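Local coordinates for protein FdhC (Acinetobacter nosocomialis, PDB 5KTC) that transfers a 3-hydroxybutanoyl group from coenzyme A to the amino group of a dTDP-linked dideoxy sugar, as a GNAT-superfamily N-acyltransferase, at residues V115-A118 against G119-L123. Numbering follows the deposited sequence.
Sequences VYEA and GFSTL
Tyr116 and Phe120, one helical turn apart, carry their rings off the helix as neighbours. The two planes are offset, inclined by only 20° and with little face-to-face overlap; the closest approach is Phe120 CE2 to Tyr116 CD1, 3.6 Å. In both residues CG lies opposite the carbonyl carbon (chi1 about -65°), which keeps the rings in step. Their backbones are joined by an alpha-helical hydrogen bond, Phe120 N to Tyr116 O at 2.9 Å, and Gly119 N donates to Val115 O in the same way.

Beyond this the helix widens. Glu117 O accepts from both Ser121 N and Thr122 N, each at 3.0 Å, the bond from Thr122 being the straighter at 166° and lying in the carbonyl plane. One residue on, Leu123 N reaches Ala118 O only through a weak, bent hydrogen bond, again five residues along.

Outward, Phe162 stacks on Tyr116, whose OH is hydrogen-bonded to Trp94 NE1, while Phe92 meets Phe120 edge-to-face. This is the C-terminal end of an alpha-helix closing in a pi-type turn, its aromatic side packed between the sheet and helix 164-173, in the beta-alpha-beta unit 91-99, 107-122, 127-133 of the GNAT fold.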
ATOM      1  N   VAL A 115      -1.117  -0.416   5.363  1.00 11.40           N
ATOM      2  CA  VAL A 115      -2.329   0.023   4.575  1.00 11.73           C
ATOM      3  C   VAL A 115      -3.613  -0.335   5.272  1.00 11.51           C
ATOM      4  O   VAL A 115      -4.532   0.499   5.366  1.00 10.94           O
ATOM      5  CB  VAL A 115      -2.350  -0.512   3.143  1.00 11.36           C
ATOM      6  CG1 VAL A 115      -3.760  -0.415   2.511  1.00 11.99           C
ATOM      7  CG2 VAL A 115      -1.245   0.145   2.325  1.00 10.93           C
ATOM      8  N   TYR A 116      -3.715  -1.601   5.690  1.00 11.57           N
ATOM      9  CA  TYR A 116      -4.924  -2.036   6.355  1.00 11.64           C
ATOM     10  C   TYR A 116      -5.121  -1.362   7.723  1.00 12.53           C
ATOM     11  O   TYR A 116      -6.258  -1.108   8.095  1.00 13.79           O
ATOM     12  CB  TYR A 116      -4.937  -3.583   6.469  1.00 12.00           C
ATOM     13  CG  TYR A 116      -4.980  -4.261   5.125  1.00 11.95           C
ATOM     14  CD1 TYR A 116      -5.923  -3.871   4.144  1.00 12.54           C
ATOM     15  CD2 TYR A 116      -4.160  -5.326   4.805  1.00 13.15           C
ATOM     16  CE1 TYR A 116      -6.029  -4.512   2.941  1.00 12.27           C
ATOM     17  CE2 TYR A 116      -4.222  -5.931   3.569  1.00 12.86           C
ATOM     18  CZ  TYR A 116      -5.172  -5.536   2.648  1.00 12.78           C
ATOM     19  OH  TYR A 116      -5.273  -6.101   1.404  1.00 11.68           O
ATOM     20  N   GLU A 117      -4.052  -1.094   8.460  1.00 12.80           N
ATOM     21  CA  GLU A 117      -4.104  -0.298   9.721  0.50 13.11           C
ATOM     22  C   GLU A 117      -4.751   1.082   9.375  1.00 13.10           C
ATOM     23  O   GLU A 117      -5.686   1.557  10.027  1.00 12.79           O
ATOM     24  CB  GLU A 117      -2.656  -0.182  10.332  0.50 14.04           C
ATOM     25  CG  GLU A 117      -2.478  -0.070  11.860  0.50 15.40           C
ATOM     26  CD  GLU A 117      -1.006   0.096  12.349  0.50 16.25           C
ATOM     27  OE1 GLU A 117      -0.715   1.225  12.799  0.50 17.50           O
ATOM     28  OE2 GLU A 117      -0.136  -0.848  12.321  0.50 14.49           O
ATOM     29  N   ALA A 118      -4.244   1.707   8.318  1.00 13.82           N
ATOM     30  CA  ALA A 118      -4.729   3.043   7.948  1.00 14.45           C
ATOM     31  C   ALA A 118      -6.188   3.019   7.581  1.00 15.84           C
ATOM     32  O   ALA A 118      -7.015   3.853   8.053  1.00 17.52           O
ATOM     33  CB  ALA A 118      -3.903   3.605   6.832  1.00 14.95           C
ATOM     34  N   GLY A 119      -6.547   2.060   6.737  1.00 14.80           N
ATOM     35  CA  GLY A 119      -7.886   2.010   6.203  1.00 14.17           C
ATOM     36  C   GLY A 119      -8.903   1.577   7.208  1.00 14.49           C
ATOM     37  O   GLY A 119      -9.906   2.202   7.342  1.00 14.66           O
ATOM     38  N   PHE A 120      -8.631   0.507   7.941  1.00 16.98           N
ATOM     39  CA  PHE A 120      -9.634  -0.068   8.832  1.00 17.90           C
ATOM     40  C   PHE A 120      -9.651   0.610  10.188  1.00 22.33           C
ATOM     41  O   PHE A 120     -10.736   0.876  10.725  1.00 23.37           O
ATOM     42  CB  PHE A 120      -9.422  -1.572   9.008  1.00 17.05           C
ATOM     43  CG  PHE A 120      -9.626  -2.359   7.779  1.00 16.29           C
ATOM     44  CD1 PHE A 120     -10.814  -2.300   7.078  1.00 15.57           C
ATOM     45  CD2 PHE A 120      -8.648  -3.214   7.332  1.00 15.83           C
ATOM     46  CE1 PHE A 120     -10.994  -3.081   5.963  1.00 16.49           C
ATOM     47  CE2 PHE A 120      -8.835  -3.989   6.204  1.00 15.54           C
ATOM     48  CZ  PHE A 120      -9.978  -3.939   5.518  1.00 14.85           C
ATOM     49  N   SER A 121      -8.483   0.899  10.772  1.00 23.32           N
ATOM     50  CA  SER A 121      -8.533   1.542  12.073  1.00 25.33           C
ATOM     51  C   SER A 121      -8.382   3.110  11.996  1.00 23.51           C
ATOM     52  O   SER A 121      -9.251   3.800  12.502  1.00 26.03           O
ATOM     53  CB  SER A 121      -7.651   0.811  13.047  1.00 27.30           C
ATOM     54  OG  SER A 121      -6.408   1.406  13.003  1.00 36.86           O
ATOM     55  N   THR A 122      -7.375   3.665  11.334  1.00 20.24           N
ATOM     56  CA  THR A 122      -7.245   5.145  11.270  1.00 21.50           C
ATOM     57  C   THR A 122      -8.447   5.763  10.527  1.00 23.40           C
ATOM     58  O   THR A 122      -8.958   6.791  10.929  1.00 24.29           O
ATOM     59  CB  THR A 122      -5.913   5.637  10.673  1.00 21.43           C
ATOM     60  OG1 THR A 122      -4.790   5.046  11.333  1.00 20.67           O
ATOM     61  CG2 THR A 122      -5.758   7.160  10.760  1.00 23.09           C
ATOM     62  N   LEU A 123      -8.980   5.122   9.486  1.00 22.81           N
ATOM     63  CA  LEU A 123     -10.060   5.722   8.740  1.00 20.81           C
ATOM     64  C   LEU A 123     -11.408   5.087   8.891  1.00 20.98           C
ATOM     65  O   LEU A 123     -12.339   5.544   8.266  1.00 23.45           O
ATOM     66  CB  LEU A 123      -9.642   5.757   7.242  1.00 20.72           C
ATOM     67  CG  LEU A 123      -8.439   6.600   6.913  1.00 20.28           C
ATOM     68  CD1 LEU A 123      -8.023   6.367   5.476  1.00 19.68           C
ATOM     69  CD2 LEU A 123      -8.669   8.057   7.157  1.00 22.63           C
TER